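Side-chain contacts in glutathione S-transferase (Agrobacterium tumefaciens, PDB 2YCD), which probably conjugates glutathione to electrophilic compounds, possibly herbicides among them, as a bacterial member of the GST superfamily: residues A[90-93]-A[94-98]; A[186-189]-A[190-193]; A[57-61]-A[62-66]; A[215-218]-A[219-222]. One frame throughout, in Å; residues are numbered along the deposited sequence.

Two contacts reach the bound S-(p-nitrobenzyl)glutathione: interaction 2 sets one face of the Arg187 guanidinium against the rim of its aromatic ring, at C6', and the side chain of Met59 in interaction 3 comes within about 4 Å of it. The two centres lie 31 Å apart, one in the helical part of the molecule, the other beside the thioredoxin-like sheet. Interaction 1, on helix 86-96, stands back, the side chain of Val90 about 9 Å from the ligand, and meets the second subunit. Interaction 4, near the C-terminus, has the side chain of Gln220 also about 9 Å from it. Interactions 2 and 4 touch, Arg186 NH2 lying 4.1 Å from Phe217 CE2. No other pair touches.

Interaction 1: A[90-93]-A[94-98]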
loop_
_atom_site.group_PDB
_atom_site.type_symbol
_atom_site.label_atom_id
_atom_site.label_comp_id
_atom_site.label_asym_id
_atom_site.label_seq_id
_atom_site.Cartn_x
_atom_site.Cartn_y
_atom_site.Cartn_z
ATOM N N VAL A 90 -4.211 5.859 -9.824
ATOM C CA VAL A 90 -5.398 5.091 -10.182
ATOM C C VAL A 90 -6.621 5.553 -9.397
ATOM O O VAL A 90 -7.682 5.771 -9.995
ATOM C CB VAL A 90 -5.142 3.586 -10.042
ATOM C CG1 VAL A 90 -6.434 2.792 -10.178
ATOM C CG2 VAL A 90 -4.106 3.127 -11.090
ATOM N N MET A 91 -6.467 5.807 -8.095
ATOM C CA MET A 91 -7.582 6.316 -7.294
ATOM C C MET A 91 -8.138 7.621 -7.861
ATOM O O MET A 91 -9.347 7.785 -8.018
ATOM C CB MET A 91 -7.142 6.526 -5.842
ATOM C CG MET A 91 -8.288 6.909 -4.922
ATOM S SD MET A 91 -9.424 5.542 -4.639
ATOM C CE MET A 91 -8.581 4.695 -3.311
ATOM N N HIS A 92 -7.247 8.560 -8.160
ATOM C CA HIS A 92 -7.654 9.859 -8.696
ATOM C C HIS A 92 -8.405 9.745 -10.013
ATOM O O HIS A 92 -9.452 10.392 -10.202
ATOM C CB HIS A 92 -6.432 10.776 -8.848
ATOM C CG HIS A 92 -6.742 12.113 -9.451
ATOM N ND1 HIS A 92 -7.410 13.101 -8.762
ATOM C CD2 HIS A 92 -6.481 12.616 -10.680
ATOM C CE1 HIS A 92 -7.528 14.168 -9.535
ATOM N NE2 HIS A 92 -6.985 13.897 -10.706
ATOM N N ILE A 93 -7.882 8.932 -10.918
ATOM C CA ILE A 93 -8.548 8.674 -12.192
ATOM C C ILE A 93 -9.944 8.088 -11.943
ATOM O O ILE A 93 -10.933 8.530 -12.550
ATOM C CB ILE A 93 -7.693 7.723 -13.058
ATOM C CG1 ILE A 93 -6.377 8.415 -13.438
ATOM C CG2 ILE A 93 -8.453 7.301 -14.343
ATOM C CD1 ILE A 93 -5.256 7.466 -13.919
ATOM N N ALA A 94 -10.024 7.114 -11.044
ATOM C CA ALA A 94 -11.278 6.430 -10.743
ATOM C C ALA A 94 -12.302 7.330 -10.048
ATOM O O ALA A 94 -13.508 7.081 -10.146
ATOM C CB ALA A 94 -11.008 5.211 -9.874
ATOM N N GLN A 95 -11.838 8.352 -9.330
ATOM C CA GLN A 95 -12.740 9.230 -8.581
ATOM C C GLN A 95 -13.386 10.280 -9.485
ATOM O O GLN A 95 -14.450 10.814 -9.159
ATOM C CB GLN A 95 -12.002 9.921 -7.420
ATOM C CG GLN A 95 -11.543 9.001 -6.279
ATOM C CD GLN A 95 -12.649 8.636 -5.292
ATOM O OE1 GLN A 95 -13.776 9.111 -5.400
ATOM N NE2 GLN A 95 -12.320 7.783 -4.322
ATOM N N HIS A 96 -12.758 10.585 -10.615
ATOM C CA HIS A 96 -13.221 11.695 -11.443
ATOM C C HIS A 96 -13.731 11.285 -12.816
ATOM O O HIS A 96 -14.075 12.128 -13.644
ATOM C CB HIS A 96 -12.149 12.775 -11.531
ATOM C CG HIS A 96 -11.904 13.459 -10.224
ATOM N ND1 HIS A 96 -10.842 13.144 -9.405
ATOM C CD2 HIS A 96 -12.613 14.410 -9.574
ATOM C CE1 HIS A 96 -10.896 13.888 -8.315
ATOM N NE2 HIS A 96 -11.960 14.666 -8.393
ATOM N N HIS A 97 -13.788 9.979 -13.044
ATOM C CA HIS A 97 -14.413 9.421 -14.229
ATOM C C HIS A 97 -15.398 8.350 -13.781
ATOM O O HIS A 97 -15.475 8.032 -12.593
ATOM C CB HIS A 97 -13.351 8.799 -15.149
ATOM C CG HIS A 97 -12.352 9.779 -15.680
ATOM N ND1 HIS A 97 -12.493 10.397 -16.906
ATOM C CD2 HIS A 97 -11.191 10.241 -15.160
ATOM C CE1 HIS A 97 -11.464 11.198 -17.114
ATOM N NE2 HIS A 97 -10.659 11.123 -16.069
ATOM N N SER A 98 -16.163 7.790 -14.712
ATOM C CA SER A 98 -17.058 6.692 -14.372
ATOM C C SER A 98 -16.499 5.370 -14.892
ATOM O O SER A 98 -15.769 5.347 -15.885
ATOM C CB SER A 98 -18.460 6.936 -14.938
ATOM O OG SER A 98 -18.453 6.861 -16.352
#
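His92 and His96, one helical turn apart, bring their imidazoles together obliquely, the ring planes at 55° and the centroids 4.7 Å apart, so the pair is neither stack nor edge-to-face. The His96 ring also donates through ND1 to His92 O, 3.2 Å away and near the ring plane; this bond fixes its rotation. Next to His96, Gln95 folds back at chi2 (-80°) and runs alongside Met91, one turn earlier; the weak hydrogen bond from its NE2 to Met91 SD, at 3.7 Å, is doubtful, as Met91 has two conformers. Gln95 OE1 is taken by Arg108. His97 presents the edge of its ring to the backbone, with CD2 3.1 Å from Ile93 O and in the ring plane. Beneath these side chains, Ala94 N binds Val90 O at 2.9 Å, whereas the bonds of His96 N and His97 N to Ile93 O are weak. Farther out, Ile93 packs on Leu42 and Val45 of helix 35-45, and Val90 and Ala94 on helix 176-185. Met91 meets Phe116 of the second subunit, and His92 its Ala109. The arrangement belongs to the last turn of helix 86-96, in the thioredoxin-like domain of a GST, at the dimer interface.

Interaction 2: A[186-189]-A[190-193]; sequences RRLE and SSGI. With GTB (S-(p-nitrobenzyl)glutathione), chain B.
An ST turn at Ser191 closes the bend that follows helix 176-185, while Arg187, earlier in the bend, belongs to the ligand pocket. Ser191 OG donates to Leu188 O at 2.7 Å and accepts from Ile193 N at 3.2 Å, the latter bond nearly straight at 165°. With OG set between the backbone N and carbonyl carbon (chi1 74°), the hydroxyl can serve both partners. Leu188 O takes a second bond from Ser191 N, which approaches from above the carbonyl plane, and Gly192 N binds Glu189 O. The positive phi of Gly192 suits glycine at this turn. Arg186 grips Glu189 side-on: NE reaches OE2 at 3.0 Å in the guanidinium plane but from above the carboxylate plane, and NH2 reaches OE1 at 3.1 Å. Lys208 shares OE2 as a second salt-bridge partner. One water links Arg186 O to Ser190 N; another donates to Arg187 O, its short approach to Ser190 OG being doubtful. The Arg187 guanidinium lies with one face against the nitrobenzyl ring of S-(p-nitrobenzyl)glutathione, NH2 being 3.5 Å from C6', near the rim of the group. Leu188 and Ile193 both pack on helix 142-164, Ile193 also meets Phe129 of helix 105-135, and Arg186 runs against helix 198-208, so the bend is wedged among three helices.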
loop_
_atom_site.group_PDB
_atom_site.type_symbol
_atom_site.label_atom_id
_atom_site.label_comp_id
_atom_site.label_asym_id
_atom_site.label_seq_id
_atom_site.Cartn_x
_atom_site.Cartn_y
_atom_site.Cartn_z
ATOM N N ARG A 186 0.417 -10.302 -12.044
ATOM C CA ARG A 186 1.205 -10.554 -13.246
ATOM C C ARG A 186 2.702 -10.654 -12.990
ATOM O O ARG A 186 3.410 -11.229 -13.812
ATOM C CB ARG A 186 0.904 -9.525 -14.342
ATOM C CG ARG A 186 -0.462 -9.719 -15.003
ATOM C CD ARG A 186 -0.565 -8.924 -16.346
ATOM N NE ARG A 186 0.445 -9.408 -17.298
ATOM C CZ ARG A 186 1.372 -8.671 -17.912
ATOM N NH1 ARG A 186 1.424 -7.366 -17.744
ATOM N NH2 ARG A 186 2.253 -9.256 -18.729
ATOM N N ARG A 187 3.181 -10.118 -11.858
ATOM C CA ARG A 187 4.593 -10.300 -11.508
ATOM C C ARG A 187 4.954 -11.759 -11.261
ATOM O O ARG A 187 6.132 -12.109 -11.230
ATOM C CB ARG A 187 4.966 -9.428 -10.311
ATOM C CG ARG A 187 4.777 -7.961 -10.635
ATOM C CD ARG A 187 5.243 -7.059 -9.531
ATOM N NE ARG A 187 6.695 -6.946 -9.518
ATOM C CZ ARG A 187 7.354 -5.856 -9.148
ATOM N NH1 ARG A 187 6.693 -4.772 -8.751
ATOM N NH2 ARG A 187 8.676 -5.861 -9.153
ATOM N N LEU A 188 3.943 -12.611 -11.135
ATOM C CA LEU A 188 4.159 -14.052 -10.953
ATOM C C LEU A 188 4.096 -14.862 -12.235
ATOM O O LEU A 188 4.300 -16.085 -12.188
ATOM C CB LEU A 188 3.142 -14.634 -9.978
ATOM C CG LEU A 188 3.257 -14.139 -8.544
ATOM C CD1 LEU A 188 2.108 -14.707 -7.733
ATOM C CD2 LEU A 188 4.599 -14.564 -7.939
ATOM N N GLU A 189 3.788 -14.238 -13.367
ATOM C CA GLU A 189 3.633 -15.005 -14.615
ATOM C C GLU A 189 4.870 -15.851 -14.926
ATOM O O GLU A 189 4.748 -17.043 -15.186
ATOM C CB GLU A 189 3.298 -14.097 -15.807
ATOM C CG GLU A 189 1.876 -13.541 -15.797
ATOM C CD GLU A 189 1.572 -12.635 -16.993
ATOM O OE1 GLU A 189 2.521 -12.182 -17.668
ATOM O OE2 GLU A 189 0.376 -12.374 -17.256
ATOM N N SER A 190 6.049 -15.243 -14.864
ATOM C CA SER A 190 7.297 -15.911 -15.236
ATOM C C SER A 190 7.635 -17.110 -14.342
ATOM O O SER A 190 8.361 -18.024 -14.761
ATOM C CB SER A 190 8.453 -14.905 -15.222
ATOM O OG SER A 190 8.724 -14.465 -13.902
ATOM N N SER A 191 7.109 -17.108 -13.119
ATOM C CA SER A 191 7.404 -18.152 -12.133
ATOM C C SER A 191 6.553 -19.401 -12.353
ATOM O O SER A 191 6.911 -20.486 -11.901
ATOM C CB SER A 191 7.168 -17.622 -10.722
ATOM O OG SER A 191 5.775 -17.522 -10.437
ATOM N N GLY A 192 5.417 -19.244 -13.024
ATOM C CA GLY A 192 4.493 -20.348 -13.240
ATOM C C GLY A 192 3.634 -20.690 -12.030
ATOM O O GLY A 192 2.765 -21.567 -12.099
ATOM N N ILE A 193 3.849 -19.984 -10.923
ATOM C CA ILE A 193 3.124 -20.273 -9.685
ATOM C C ILE A 193 1.597 -20.213 -9.826
ATOM O O ILE A 193 0.871 -20.987 -9.193
ATOM C CB ILE A 193 3.608 -19.354 -8.532
ATOM C CG1 ILE A 193 5.015 -19.778 -8.099
ATOM C CG2 ILE A 193 2.647 -19.409 -7.351
ATOM C CD1 ILE A 193 5.713 -18.788 -7.188
HETATM N N1 GTB B . 4.975 2.886 -4.410
HETATM C CA1 GTB B . 5.407 3.346 -5.737
HETATM C C1 GTB B . 4.254 3.287 -6.707
HETATM O O11 GTB B . 3.467 2.323 -6.601
HETATM O O12 GTB B . 4.139 4.181 -7.579
HETATM C CB1 GTB B . 6.595 2.483 -6.188
HETATM C CG1 GTB B . 7.185 3.000 -7.498
HETATM C CD1 GTB B . 8.284 2.096 -8.021
HETATM O OE1 GTB B . 8.615 1.101 -7.375
HETATM N N2 GTB B . 8.823 2.440 -9.189
HETATM C CA2 GTB B . 9.881 1.654 -9.824
HETATM C C2 GTB B . 11.059 2.502 -10.192
HETATM O O2 GTB B . 10.927 3.655 -10.595
HETATM C CB2 GTB B . 9.353 1.108 -11.165
HETATM S SG2 GTB B . 8.059 -0.078 -11.022
HETATM N N3 GTB B . 12.254 1.918 -10.075
HETATM C CA3 GTB B . 13.514 2.540 -10.443
HETATM C C3 GTB B . 14.386 2.894 -9.273
HETATM O O31 GTB B . 14.039 2.556 -8.124
HETATM O O32 GTB B . 15.435 3.528 -9.533
HETATM C "C'" GTB B . 8.784 -1.506 -10.273
HETATM C "C1'" GTB B . 9.221 -2.532 -11.286
HETATM C "C2'" GTB B . 10.528 -2.543 -11.745
HETATM C "C3'" GTB B . 10.927 -3.501 -12.676
HETATM C "C4'" GTB B . 10.013 -4.446 -13.137
HETATM N N41 GTB B . 10.419 -5.420 -14.069
HETATM O O41 GTB B . 9.663 -6.327 -14.408
HETATM O O42 GTB B . 11.545 -5.358 -14.526
HETATM C "C5'" GTB B . 8.709 -4.434 -12.664
HETATM C "C6'" GTB B . 8.309 -3.481 -11.733
HETATM O O HOH W 1 6.030 -12.206 -14.669
HETATM O O HOH W 2 7.259 -14.457 -11.820
#

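Interaction 3: A[57-61]-A[62-66]; sequences EAMKE and ASHLA
Two direct hydrogen bonds join residues 57-61 to 62-66, and both are made by His64. Its ring donates through ND1 to Met59 O at 3.1 Å, the oxygen lying at the ring edge and near its plane, with an N-H...O angle of 153°. Chi1 (-175°), with CG opposite the backbone N, brings ND1 back to the preceding turn. His64 N meanwhile meets Glu61 O, also at 3.1 Å, but from above the carbonyl plane. Ring and backbone of one residue thus hold two carbonyls of the preceding segment. Waters supply the other polar links. One donates to Ala58 O at 2.9 Å; its link to Ser63 OG holds in one of two conformers of that serine and is doubtful. A second donates to Glu61 OE1 at 2.7 Å and accepts from Ala62 N, so the folded Glu61 side chain reaches the next residue's N-H through solvent. Side chains otherwise only brush in van der Waals contact, Met59 CB lying 4.1 Å from His64 ND1. Met59 and His64 both pack on Leu54 of strand 50-54, and Met59 also touches S-(p-nitrobenzyl)glutathione. A histidine ring bonded to a main-chain carbonyl here ties together an irregular, partly helical connection at the end of helix 56-59, beside the glutathione site of a thioredoxin-like GST domain.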
loop_
_atom_site.group_PDB
_atom_site.type_symbol
_atom_site.label_atom_id
_atom_site.label_comp_id
_atom_site.label_asym_id
_atom_site.label_seq_id
_atom_site.Cartn_x
_atom_site.Cartn_y
_atom_site.Cartn_z
ATOM N N GLU A 57 19.459 7.725 -15.605
ATOM C CA GLU A 57 20.198 8.879 -15.105
ATOM C C GLU A 57 19.272 10.066 -14.827
ATOM O O GLU A 57 19.418 10.752 -13.827
ATOM C CB GLU A 57 21.281 9.287 -16.106
ATOM C CG GLU A 57 22.400 8.266 -16.277
ATOM C CD GLU A 57 21.975 7.011 -17.035
ATOM O OE1 GLU A 57 21.061 7.078 -17.892
ATOM O OE2 GLU A 57 22.573 5.945 -16.769
ATOM N N ALA A 58 18.321 10.304 -15.726
ATOM C CA ALA A 58 17.365 11.394 -15.547
ATOM C C ALA A 58 16.497 11.211 -14.301
ATOM O O ALA A 58 16.142 12.174 -13.636
ATOM C CB ALA A 58 16.485 11.535 -16.781
ATOM N N MET A 59 16.165 9.963 -13.980
ATOM C CA MET A 59 15.304 9.677 -12.838
ATOM C C MET A 59 15.962 10.023 -11.513
ATOM O O MET A 59 15.278 10.220 -10.504
ATOM C CB MET A 59 14.900 8.204 -12.845
ATOM C CG MET A 59 13.994 7.854 -13.990
ATOM S SD MET A 59 13.584 6.109 -14.008
ATOM C CE MET A 59 13.040 5.894 -12.347
ATOM N N LYS A 60 17.291 10.103 -11.529
ATOM C CA LYS A 60 18.060 10.381 -10.322
ATOM C C LYS A 60 18.399 11.866 -10.170
ATOM O O LYS A 60 18.916 12.281 -9.132
ATOM C CB LYS A 60 19.348 9.561 -10.323
ATOM C CG LYS A 60 19.142 8.059 -10.251
ATOM C CD LYS A 60 20.428 7.319 -10.580
ATOM C CE LYS A 60 21.647 8.144 -10.206
ATOM N NZ LYS A 60 22.901 7.501 -10.680
ATOM N N GLU A 61 18.115 12.660 -11.203
ATOM C CA GLU A 61 18.399 14.098 -11.160
ATOM C C GLU A 61 17.452 14.816 -10.205
ATOM O O GLU A 61 16.303 14.401 -10.001
ATOM C CB GLU A 61 18.278 14.732 -12.554
ATOM C CG GLU A 61 19.076 14.064 -13.657
ATOM C CD GLU A 61 20.554 14.403 -13.622
ATOM O OE1 GLU A 61 21.035 14.924 -12.590
ATOM O OE2 GLU A 61 21.236 14.150 -14.638
ATOM N N ALA A 62 17.924 15.922 -9.639
ATOM C CA ALA A 62 17.128 16.687 -8.693
ATOM C C ALA A 62 15.824 17.225 -9.294
ATOM O O ALA A 62 14.849 17.462 -8.587
ATOM C CB ALA A 62 17.972 17.826 -8.099
ATOM N N SER A 63 15.808 17.411 -10.609
ATOM C CA SER A 63 14.614 17.894 -11.290
ATOM C C SER A 63 13.463 16.887 -11.224
ATOM O O SER A 63 12.301 17.275 -11.151
ATOM C CB SER A 63 14.942 18.212 -12.745
ATOM O OG SER A 63 15.747 17.180 -13.293
ATOM N N HIS A 64 13.785 15.599 -11.253
ATOM C CA HIS A 64 12.731 14.597 -11.190
ATOM C C HIS A 64 12.074 14.523 -9.806
ATOM O O HIS A 64 10.909 14.150 -9.685
ATOM C CB HIS A 64 13.258 13.234 -11.621
ATOM C CG HIS A 64 12.190 12.194 -11.700
ATOM N ND1 HIS A 64 12.333 10.937 -11.162
ATOM C CD2 HIS A 64 10.954 12.236 -12.255
ATOM C CE1 HIS A 64 11.227 10.244 -11.380
ATOM N NE2 HIS A 64 10.377 11.008 -12.036
ATOM N N LEU A 65 12.815 14.894 -8.771
ATOM C CA LEU A 65 12.288 14.878 -7.407
ATOM C C LEU A 65 11.108 15.824 -7.215
ATOM O O LEU A 65 10.306 15.632 -6.298
ATOM C CB LEU A 65 13.400 15.182 -6.395
ATOM C CG LEU A 65 14.533 14.154 -6.421
ATOM C CD1 LEU A 65 15.686 14.571 -5.517
ATOM C CD2 LEU A 65 14.019 12.771 -6.023
ATOM N N ALA A 66 10.983 16.843 -8.064
ATOM C CA ALA A 66 9.824 17.731 -8.011
ATOM C C ALA A 66 8.542 17.029 -8.448
ATOM O O ALA A 66 7.443 17.572 -8.299
ATOM C CB ALA A 66 10.054 18.976 -8.875
HETATM O O HOH W 3 15.004 14.687 -14.627
HETATM O O HOH W 4 20.822 16.784 -10.694
#

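Interaction 4: A[215-218]-A[219-222]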
loop_
_atom_site.group_PDB
_atom_site.type_symbol
_atom_site.label_atom_id
_atom_site.label_comp_id
_atom_site.label_asym_id
_atom_site.label_seq_id
_atom_site.Cartn_x
_atom_site.Cartn_y
_atom_site.Cartn_z
ATOM N N ARG A 215 -4.872 -1.925 -25.103
ATOM C CA ARG A 215 -4.414 -0.598 -25.529
ATOM C C ARG A 215 -3.265 -0.109 -24.649
ATOM O O ARG A 215 -2.281 0.448 -25.130
ATOM C CB ARG A 215 -5.559 0.424 -25.563
ATOM C CG ARG A 215 -6.623 0.158 -26.646
ATOM C CD ARG A 215 -7.624 1.285 -26.787
ATOM N NE ARG A 215 -8.378 1.580 -25.570
ATOM C CZ ARG A 215 -9.549 1.036 -25.246
ATOM N NH1 ARG A 215 -10.127 0.145 -26.041
ATOM N NH2 ARG A 215 -10.166 1.397 -24.122
ATOM N N ALA A 216 -3.383 -0.308 -23.345
ATOM C CA ALA A 216 -2.296 0.064 -22.435
ATOM C C ALA A 216 -1.037 -0.761 -22.679
ATOM O O ALA A 216 0.055 -0.222 -22.708
ATOM C CB ALA A 216 -2.758 -0.062 -20.986
ATOM N N PHE A 217 -1.201 -2.065 -22.859
ATOM C CA PHE A 217 -0.067 -2.951 -23.070
ATOM C C PHE A 217 0.665 -2.602 -24.364
ATOM O O PHE A 217 1.898 -2.557 -24.395
ATOM C CB PHE A 217 -0.535 -4.413 -23.099
ATOM C CG PHE A 217 0.597 -5.401 -23.169
ATOM C CD1 PHE A 217 1.148 -5.764 -24.389
ATOM C CD2 PHE A 217 1.107 -5.955 -22.007
ATOM C CE1 PHE A 217 2.210 -6.672 -24.440
ATOM C CE2 PHE A 217 2.158 -6.853 -22.059
ATOM C CZ PHE A 217 2.702 -7.210 -23.273
ATOM N N ASP A 218 -0.082 -2.356 -25.436
ATOM C CA ASP A 218 0.546 -2.022 -26.720
ATOM C C ASP A 218 1.312 -0.706 -26.618
ATOM O O ASP A 218 2.353 -0.523 -27.260
ATOM C CB ASP A 218 -0.494 -1.927 -27.838
ATOM C CG ASP A 218 -1.075 -3.281 -28.231
ATOM O OD1 ASP A 218 -0.605 -4.321 -27.726
ATOM O OD2 ASP A 218 -2.019 -3.276 -29.043
ATOM N N ALA A 219 0.812 0.226 -25.807
ATOM C CA ALA A 219 1.501 1.498 -25.660
ATOM C C ALA A 219 2.821 1.383 -24.901
ATOM O O ALA A 219 3.825 1.981 -25.314
ATOM C CB ALA A 219 0.570 2.564 -25.046
ATOM N N GLN A 220 2.865 0.619 -23.809
ATOM C CA GLN A 220 4.145 0.432 -23.132
ATOM C C GLN A 220 5.115 -0.348 -24.035
ATOM O O GLN A 220 6.316 -0.090 -24.037
ATOM C CB GLN A 220 3.980 -0.207 -21.737
ATOM C CG GLN A 220 3.379 -1.622 -21.708
ATOM C CD GLN A 220 4.407 -2.715 -21.975
ATOM O OE1 GLN A 220 5.554 -2.637 -21.518
ATOM N NE2 GLN A 220 3.985 -3.765 -22.686
ATOM N N LEU A 221 4.581 -1.260 -24.837
ATOM C CA LEU A 221 5.425 -2.064 -25.719
ATOM C C LEU A 221 6.045 -1.165 -26.792
ATOM O O LEU A 221 7.215 -1.343 -27.142
ATOM C CB LEU A 221 4.619 -3.230 -26.314
ATOM C CG LEU A 221 5.360 -4.143 -27.296
ATOM C CD1 LEU A 221 6.573 -4.794 -26.648
ATOM C CD2 LEU A 221 4.403 -5.203 -27.833
ATOM N N ALA A 222 5.290 -0.169 -27.267
ATOM C CA ALA A 222 5.786 0.769 -28.282
ATOM C C ALA A 222 6.920 1.631 -27.741
ATOM O O ALA A 222 7.836 1.988 -28.476
ATOM C CB ALA A 222 4.663 1.646 -28.802
#
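Phe217 and Gln220 meet by an amide-to-ring contact, with Gln220 NE2 3.5 Å above the plane of the phenyl ring and over its centre. The ring and amide planes are 61° apart, so the amide stands tilted to the ring. Phe217 has CG opposite the backbone N (chi1 -174°), which turns its ring along the helix toward Gln220, and Gln220 curls back through chi1 63° and chi2 83°. Among the hydrogen bonds, Gln220 NE2 donates to Phe217 O at 3.0 Å, tilted from its own amide plane, and also to Gly29 O. Phe217 O accepts from Leu221 N as well, again at 3.0 Å, so two donors share this carbonyl. The backbone keeps the regular helical ladder, from Ala219 N to Arg215 O through Ala222 N to Asp218 O. Apolar contact adds Leu221 CD2, 4.3 Å from Phe217 CE1. Charged ends turn to partners beyond the two segments: Arg215 NE to Glu43, Asp218 OD2 to Lys214. Ala216, Ala219 and Gln220 pack on helix 35-45. Phe217 thus meets Gln220 at i+3 and Leu221 at i+4 on the C-terminal helix 211-225 of a GST, where that helix lies against the thioredoxin-like domain.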